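Local coordinates for glycosyl transferase (Staphylococcus aureus, PDB 5U02), which is a glycosyltransferase of the TarS family that carries a helical linker and C-terminal domains probably of immunoglobulin-like fold in a three-chain assembly, at residues N148-T153 with N197-D202; S244-L249 with Y299-G304; W213-E218 with I267-T272. One frame throughout, in Å; residues are numbered along the deposited sequence.

Contact 1 of 3, residues N148-T153 with N197-D202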
# COMPACT_ATOMS: atom_id res chain seq x y z
N ASN A 148 -19.22 8.61 12.14
CA ASN A 148 -18.61 9.93 11.95
C ASN A 148 -17.09 9.88 11.91
O ASN A 148 -16.45 10.94 11.78
CB ASN A 148 -19.06 10.88 13.06
CG ASN A 148 -18.54 10.47 14.42
OD1 ASN A 148 -18.77 9.35 14.87
ND2 ASN A 148 -17.80 11.37 15.07
N HIS A 149 -16.49 8.70 12.00
CA HIS A 149 -15.04 8.55 12.07
C HIS A 149 -14.45 7.81 10.87
O HIS A 149 -13.39 8.21 10.38
CB HIS A 149 -14.67 7.84 13.38
CG HIS A 149 -13.26 7.35 13.44
ND1 HIS A 149 -12.92 6.01 13.42
CD2 HIS A 149 -12.08 8.03 13.49
CE1 HIS A 149 -11.61 5.89 13.49
NE2 HIS A 149 -11.08 7.09 13.52
N LYS A 150 -15.14 6.80 10.35
CA LYS A 150 -14.62 6.08 9.19
C LYS A 150 -15.74 5.33 8.49
O LYS A 150 -16.81 5.09 9.06
CB LYS A 150 -13.50 5.11 9.58
CG LYS A 150 -13.96 4.00 10.50
CD LYS A 150 -12.86 2.98 10.75
CE LYS A 150 -13.34 1.89 11.69
NZ LYS A 150 -12.28 0.87 11.93
N ILE A 151 -15.46 4.94 7.25
CA ILE A 151 -16.28 4.01 6.49
C ILE A 151 -15.50 2.72 6.33
O ILE A 151 -14.31 2.75 5.97
CB ILE A 151 -16.65 4.59 5.11
CG1 ILE A 151 -17.45 5.89 5.26
CG2 ILE A 151 -17.42 3.57 4.28
CD1 ILE A 151 -17.51 6.70 3.97
N VAL A 152 -16.15 1.59 6.60
CA VAL A 152 -15.56 0.27 6.40
C VAL A 152 -16.41 -0.46 5.38
O VAL A 152 -17.60 -0.72 5.63
CB VAL A 152 -15.46 -0.52 7.71
CG1 VAL A 152 -14.77 -1.87 7.48
CG2 VAL A 152 -14.73 0.29 8.77
N THR A 153 -15.82 -0.79 4.24
CA THR A 153 -16.55 -1.51 3.20
C THR A 153 -15.72 -2.69 2.72
O THR A 153 -14.49 -2.59 2.59
CB THR A 153 -16.93 -0.59 2.02
OG1 THR A 153 -17.80 -1.30 1.14
CG2 THR A 153 -15.72 -0.14 1.26
N ASN A 197 -10.70 0.72 4.85
CA ASN A 197 -11.02 1.69 5.90
C ASN A 197 -10.83 3.08 5.31
O ASN A 197 -9.70 3.48 5.01
CB ASN A 197 -10.12 1.50 7.12
CG ASN A 197 -10.26 0.13 7.75
OD1 ASN A 197 -11.34 -0.46 7.76
ND2 ASN A 197 -9.16 -0.39 8.29
N ILE A 198 -11.93 3.81 5.13
CA ILE A 198 -11.91 5.17 4.61
C ILE A 198 -12.04 6.10 5.81
O ILE A 198 -13.14 6.36 6.30
CB ILE A 198 -13.04 5.41 3.61
CG1 ILE A 198 -13.00 4.41 2.46
CG2 ILE A 198 -12.97 6.83 3.07
CD1 ILE A 198 -14.28 4.39 1.69
N MET A 199 -10.91 6.63 6.26
CA MET A 199 -10.88 7.55 7.39
C MET A 199 -11.36 8.93 6.95
O MET A 199 -10.74 9.54 6.07
CB MET A 199 -9.47 7.62 7.97
CG MET A 199 -8.80 6.26 8.08
SD MET A 199 -9.79 5.11 9.04
CE MET A 199 -9.60 5.81 10.67
N LEU A 200 -12.43 9.42 7.56
CA LEU A 200 -13.00 10.70 7.14
C LEU A 200 -12.04 11.86 7.38
O LEU A 200 -12.12 12.86 6.66
CB LEU A 200 -14.33 10.95 7.85
CG LEU A 200 -15.34 9.81 7.77
CD1 LEU A 200 -16.57 10.13 8.58
CD2 LEU A 200 -15.73 9.53 6.35
N GLU A 201 -11.15 11.75 8.36
CA GLU A 201 -10.11 12.76 8.52
C GLU A 201 -9.20 12.81 7.30
O GLU A 201 -8.65 13.87 6.97
CB GLU A 201 -9.30 12.50 9.80
CG GLU A 201 -8.18 13.51 10.07
CD GLU A 201 -7.35 13.14 11.30
OE1 GLU A 201 -7.74 12.22 12.04
OE2 GLU A 201 -6.29 13.77 11.51
N ASP A 202 -9.03 11.68 6.61
CA ASP A 202 -8.19 11.66 5.41
C ASP A 202 -8.88 12.28 4.20
O ASP A 202 -8.21 12.86 3.34
CB ASP A 202 -7.76 10.22 5.08
CG ASP A 202 -6.78 9.64 6.09
OD1 ASP A 202 -6.65 8.40 6.13
OD2 ASP A 202 -6.15 10.42 6.85
O HOH W 1 -11.40 9.67 10.42
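The imidazole of His-149 meets the thioether of Met-199: the methyl CE comes in obliquely, 3.5 Å from NE2 and equally near CE1, and the sulfur sits farther back, again at a slant to the ring. His-350 of the same chain stacks on this imidazole. A second flat group, the amide of Asn-197, lies alongside Val-152 and turns OD1 to both valine methyls, 3.6 Å from CG2; its ND2 is taken by Asp-202 of the third subunit. Met-199 reaches the histidine because its chain is folded twice (chi2 -56°, chi3 -70°), which also lays SD against CB of Lys-150 at 3.7 Å. Lys-150 runs on extended beside it, and its NZ leaves this pair of segments to form a salt bridge with Glu-201 of the third subunit. On the face opposite these groups, Ile-151 and Ile-198 touch CB to CB at 4.0 Å. From the start of the helix, Leu-200 crosses Ile-151 at about a right angle, CD2 4.1 Å from Ile-151 CD1; Leu-256 covers both Ile-151 and Leu-200. The backbones pair antiparallel. Ile-151 O receives Ile-198 N at 2.7 Å, in the carbonyl plane, and Ile-151 N answers to Ile-198 O. Two residues along each chain, Leu-200 N bonds His-149 O at 3.2 Å from well above the carbonyl plane. Met-199 is the N-cap residue of the short helix 200-203. What results is an antiparallel strand pair consistent with the immunoglobulin-like fold of the E-set clan, with one apolar face turned to the core and the other carrying polar groups into the subunit interface.

Contact 2 of 3, residues S244-L249 with Y299-G304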
# COMPACT_ATOMS: atom_id res chain seq x y z
N SER A 244 -26.87 9.00 7.81
CA SER A 244 -25.76 9.87 7.46
C SER A 244 -24.71 9.88 8.57
O SER A 244 -24.91 9.37 9.67
CB SER A 244 -26.23 11.32 7.22
OG SER A 244 -27.13 11.38 6.14
N ALA A 245 -23.58 10.51 8.25
CA ALA A 245 -22.50 10.76 9.18
C ALA A 245 -22.24 12.26 9.25
O ALA A 245 -22.24 12.95 8.22
CB ALA A 245 -21.22 10.04 8.74
N LEU A 246 -22.04 12.77 10.46
CA LEU A 246 -21.79 14.19 10.67
C LEU A 246 -20.31 14.50 10.46
O LEU A 246 -19.44 13.83 11.02
CB LEU A 246 -22.22 14.61 12.08
CG LEU A 246 -22.11 16.09 12.43
CD1 LEU A 246 -23.09 16.92 11.62
CD2 LEU A 246 -22.31 16.30 13.92
N ILE A 247 -20.04 15.53 9.66
CA ILE A 247 -18.69 15.97 9.35
C ILE A 247 -18.56 17.44 9.72
O ILE A 247 -19.49 18.22 9.48
CB ILE A 247 -18.36 15.73 7.86
CG1 ILE A 247 -18.17 14.23 7.60
CG2 ILE A 247 -17.13 16.53 7.42
CD1 ILE A 247 -17.96 13.87 6.15
N HIS A 248 -17.43 17.81 10.31
CA HIS A 248 -17.16 19.18 10.74
C HIS A 248 -15.93 19.69 10.01
O HIS A 248 -14.87 19.06 10.05
CB HIS A 248 -16.94 19.26 12.25
CG HIS A 248 -16.85 20.66 12.79
ND1 HIS A 248 -17.68 21.67 12.36
CD2 HIS A 248 -16.05 21.20 13.74
CE1 HIS A 248 -17.38 22.78 13.01
NE2 HIS A 248 -16.40 22.52 13.85
N LEU A 249 -16.07 20.84 9.36
CA LEU A 249 -15.03 21.28 8.44
C LEU A 249 -15.05 22.80 8.38
O LEU A 249 -16.02 23.39 7.89
CB LEU A 249 -15.26 20.67 7.06
CG LEU A 249 -14.26 20.99 5.97
CD1 LEU A 249 -12.88 20.51 6.37
CD2 LEU A 249 -14.72 20.28 4.75
N TYR A 299 -28.29 9.59 12.19
CA TYR A 299 -26.87 9.89 12.18
C TYR A 299 -26.15 8.85 13.03
O TYR A 299 -26.52 8.63 14.19
CB TYR A 299 -26.59 11.30 12.72
CG TYR A 299 -26.79 12.39 11.69
CD1 TYR A 299 -28.06 12.94 11.47
CD2 TYR A 299 -25.72 12.87 10.95
CE1 TYR A 299 -28.25 13.93 10.53
CE2 TYR A 299 -25.91 13.87 10.01
CZ TYR A 299 -27.17 14.39 9.80
OH TYR A 299 -27.35 15.38 8.86
N VAL A 300 -25.13 8.22 12.46
CA VAL A 300 -24.38 7.17 13.14
C VAL A 300 -23.08 7.76 13.66
O VAL A 300 -22.34 8.42 12.91
CB VAL A 300 -24.12 5.98 12.21
CG1 VAL A 300 -25.34 5.08 12.14
CG2 VAL A 300 -23.72 6.45 10.82
N PHE A 301 -22.80 7.54 14.94
CA PHE A 301 -21.58 7.98 15.58
C PHE A 301 -20.81 6.78 16.09
O PHE A 301 -21.40 5.73 16.40
CB PHE A 301 -21.87 8.95 16.74
CG PHE A 301 -22.44 10.28 16.29
CD1 PHE A 301 -23.79 10.41 16.03
CD2 PHE A 301 -21.61 11.38 16.14
CE1 PHE A 301 -24.31 11.63 15.62
CE2 PHE A 301 -22.12 12.60 15.72
CZ PHE A 301 -23.48 12.72 15.47
N GLU A 302 -19.49 6.92 16.16
CA GLU A 302 -18.66 5.85 16.70
C GLU A 302 -18.93 5.68 18.19
O GLU A 302 -18.95 6.66 18.95
CB GLU A 302 -17.18 6.16 16.46
CG GLU A 302 -16.78 7.59 16.77
CD GLU A 302 -15.27 7.78 16.89
OE1 GLU A 302 -14.83 8.94 17.05
OE2 GLU A 302 -14.53 6.78 16.84
N GLU A 303 -19.15 4.44 18.61
CA GLU A 303 -19.40 4.18 20.02
C GLU A 303 -18.10 4.16 20.80
O GLU A 303 -17.03 3.88 20.26
CB GLU A 303 -20.15 2.85 20.19
CG GLU A 303 -21.55 2.86 19.56
CD GLU A 303 -22.36 1.65 19.95
OE1 GLU A 303 -21.85 0.52 19.84
OE2 GLU A 303 -23.52 1.82 20.40
N GLY A 304 -18.19 4.49 22.08
CA GLY A 304 -17.03 4.50 22.94
C GLY A 304 -16.90 5.79 23.73
O GLY A 304 -17.90 6.47 23.97
O HOH W 2 -22.50 11.13 12.68
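Ser-244 and Tyr-299 form a single backbone bridge between strand 245-249 and the loop that precedes strand 304-310. Across the two segments one hydrogen bond runs from Val-300 N to Ser-244 O, 3.0 Å long, with the donor almost in line with the carbonyl (C=O...N 174°); Ser-244 also bonds the backbone of Gly-298. The same oxygen takes a CA-H...O contact from Tyr-299 at 3.2 Å from CA. Past the bridge the chains part, and a water spans the gap: it accepts from Leu-246 N at 2.8 Å and donates to Val-300 O at 2.7 Å. Ser-244 OG turns to Thr-257 and to the carbonyl of Glu-242.

Aromatic contacts come next. CB of Ser-244 makes a CH-pi contact over one face of the Tyr-299 ring, 4.2 Å from the centroid and displaced toward the rim, while Leu-246 N meets the edge of that ring in its plane, near CD2. The bridging water lies over the centre of one face of Phe-301.

The apolar part belongs to Leu-246. With CG swung opposite the backbone N (chi1 -177°), its CD2 meets the edge of Phe-301, 4.1 Å from CZ. Its CB packs on Tyr-299 CD2 at 4.1 Å. All the touching residues are buried. Between the first and second C-terminal domains the joint is thus mainly aromatic and aliphatic, while backbone bonds and a bridging water satisfy peptide groups where the strand and the loop diverge.

Contact 3 of 3, residues W213-E218 with I267-T272; sequences WDVFLE and ISLYFT
Asp-214 and Ser-268 pair side by side on one face of the sheet, both with chi1 near -60°, which brings their ends together: Asp-214 OD1 accepts from Ser-268 OG at 2.6 Å on its anti lone pair. That carboxylate oxygen also holds salt bridges to Arg-176 and Arg-229, so Asp-214, buried, has three polar partners at OD1 and is probably kept ionised. On the other face Trp-213 and Leu-269 meet CB to CB at 4.2 Å. The indole presents its CD1 edge, in plane, to Leu-269 O, while NE1 goes to the carbonyl of Leu-207. Next along, Ile-267 has CG1 anti to the backbone N (chi1 -173°), which puts CG2 between N and the carbonyl carbon, and this second branch packs against Val-215 CB at 4.0 Å; Val-215 CG2 reaches on toward Leu-269 CG. Two backbone bonds join Trp-213 and Leu-269, the shorter from Leu-269 N to Trp-213 O at 2.7 Å. A third, weak one runs from Val-215 N to Ile-267 O at 3.4 Å. The strand directions differ by 150°, a twisted antiparallel pairing of strands 212-221 and 267-274, consistent with the immunoglobulin-like fold of the E-set clan and carrying a buried aspartate paired with two arginines.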
# COMPACT_ATOMS: atom_id res chain seq x y z
N TRP A 213 -20.22 11.63 -5.12
CA TRP A 213 -19.03 10.81 -5.25
C TRP A 213 -19.48 9.38 -5.50
O TRP A 213 -20.10 8.75 -4.63
CB TRP A 213 -18.15 10.90 -4.00
CG TRP A 213 -17.63 12.28 -3.72
CD1 TRP A 213 -18.24 13.25 -2.97
CD2 TRP A 213 -16.39 12.85 -4.18
NE1 TRP A 213 -17.46 14.38 -2.94
CE2 TRP A 213 -16.32 14.16 -3.68
CE3 TRP A 213 -15.34 12.37 -4.97
CZ2 TRP A 213 -15.24 15.00 -3.93
CZ3 TRP A 213 -14.27 13.21 -5.23
CH2 TRP A 213 -14.22 14.51 -4.71
N ASP A 214 -19.18 8.86 -6.69
CA ASP A 214 -19.56 7.50 -7.04
C ASP A 214 -18.42 6.55 -6.69
O ASP A 214 -17.24 6.90 -6.78
CB ASP A 214 -19.92 7.40 -8.53
CG ASP A 214 -21.00 8.40 -8.95
OD1 ASP A 214 -22.12 8.29 -8.42
OD2 ASP A 214 -20.75 9.23 -9.85
N VAL A 215 -18.78 5.34 -6.25
CA VAL A 215 -17.81 4.37 -5.74
C VAL A 215 -17.45 3.40 -6.85
O VAL A 215 -18.33 2.76 -7.44
CB VAL A 215 -18.35 3.63 -4.51
CG1 VAL A 215 -17.28 2.74 -3.90
CG2 VAL A 215 -18.86 4.63 -3.47
N PHE A 216 -16.15 3.28 -7.14
CA PHE A 216 -15.61 2.29 -8.06
C PHE A 216 -14.57 1.45 -7.35
O PHE A 216 -13.96 1.87 -6.36
CB PHE A 216 -14.96 2.95 -9.29
CG PHE A 216 -15.91 3.68 -10.20
CD1 PHE A 216 -16.42 4.91 -9.84
CD2 PHE A 216 -16.25 3.15 -11.44
CE1 PHE A 216 -17.28 5.59 -10.68
CE2 PHE A 216 -17.11 3.83 -12.29
CZ PHE A 216 -17.62 5.05 -11.91
N LEU A 217 -14.34 0.25 -7.87
CA LEU A 217 -13.18 -0.56 -7.52
C LEU A 217 -12.25 -0.59 -8.72
O LEU A 217 -12.64 -1.04 -9.80
CB LEU A 217 -13.57 -1.98 -7.12
CG LEU A 217 -12.36 -2.84 -6.75
CD1 LEU A 217 -11.82 -2.44 -5.39
CD2 LEU A 217 -12.69 -4.33 -6.78
N GLU A 218 -11.03 -0.10 -8.53
CA GLU A 218 -10.01 -0.16 -9.57
C GLU A 218 -9.18 -1.42 -9.39
O GLU A 218 -8.74 -1.72 -8.28
CB GLU A 218 -9.11 1.08 -9.52
CG GLU A 218 -8.00 1.08 -10.56
CD GLU A 218 -6.84 1.97 -10.17
OE1 GLU A 218 -6.86 3.17 -10.51
OE2 GLU A 218 -5.89 1.47 -9.52
N ILE A 267 -23.84 2.30 -5.47
CA ILE A 267 -23.72 3.08 -4.24
C ILE A 267 -22.87 4.32 -4.50
O ILE A 267 -21.85 4.27 -5.21
CB ILE A 267 -23.14 2.22 -3.10
CG1 ILE A 267 -23.19 2.99 -1.78
CG2 ILE A 267 -21.72 1.76 -3.41
CD1 ILE A 267 -22.93 2.12 -0.57
N SER A 268 -23.30 5.44 -3.93
CA SER A 268 -22.59 6.71 -4.05
C SER A 268 -22.62 7.42 -2.70
O SER A 268 -23.31 7.00 -1.77
CB SER A 268 -23.19 7.58 -5.15
OG SER A 268 -23.10 6.95 -6.41
N LEU A 269 -21.84 8.50 -2.59
CA LEU A 269 -21.77 9.29 -1.38
C LEU A 269 -22.20 10.72 -1.68
O LEU A 269 -21.63 11.37 -2.57
CB LEU A 269 -20.35 9.28 -0.79
CG LEU A 269 -19.72 7.89 -0.64
CD1 LEU A 269 -18.34 7.98 -0.01
CD2 LEU A 269 -20.62 6.98 0.18
N TYR A 270 -23.18 11.21 -0.93
CA TYR A 270 -23.69 12.57 -1.08
C TYR A 270 -23.15 13.43 0.06
O TYR A 270 -23.34 13.09 1.23
CB TYR A 270 -25.22 12.58 -1.10
CG TYR A 270 -25.85 13.89 -1.51
CD1 TYR A 270 -25.90 14.26 -2.85
CD2 TYR A 270 -26.42 14.73 -0.57
CE1 TYR A 270 -26.50 15.46 -3.24
CE2 TYR A 270 -27.02 15.93 -0.95
CZ TYR A 270 -27.05 16.28 -2.28
OH TYR A 270 -27.64 17.46 -2.65
N PHE A 271 -22.49 14.53 -0.30
CA PHE A 271 -21.86 15.44 0.66
C PHE A 271 -22.47 16.83 0.48
O PHE A 271 -22.37 17.42 -0.61
CB PHE A 271 -20.35 15.48 0.45
CG PHE A 271 -19.61 16.32 1.45
CD1 PHE A 271 -19.36 15.84 2.73
CD2 PHE A 271 -19.16 17.59 1.12
CE1 PHE A 271 -18.68 16.61 3.66
CE2 PHE A 271 -18.47 18.37 2.04
CZ PHE A 271 -18.23 17.88 3.31
N THR A 272 -23.09 17.35 1.54
CA THR A 272 -23.76 18.65 1.45
C THR A 272 -23.82 19.29 2.83
O THR A 272 -23.75 18.62 3.86
CB THR A 272 -25.16 18.52 0.86
OG1 THR A 272 -25.62 19.82 0.46
CG2 THR A 272 -26.13 17.95 1.88

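Overall arrangement
All three contacts reach the same branched antiparallel sheet, and contact 2 also ties it to the following domain. Contacts 1 and 2 are neighbours, their centres about 10 Å apart: Asn-148 OD1 lies 2.8 Å from Glu-302 N, a probable hydrogen bond, so the turn before strand 150-159 helps hold the loop of the second domain. Contact 3 lies nearer the centre of the chain, about 12 Å from it, and its centre is about 13 Å from that of contact 1, which it touches through Ile-151 CD1 and Leu-269 CD1. Contacts 2 and 3 are about 18 Å apart between centres, yet Ile-247 CD1 packs on Phe-271 CE1 at 3.8 Å; their segments interleave along the chain.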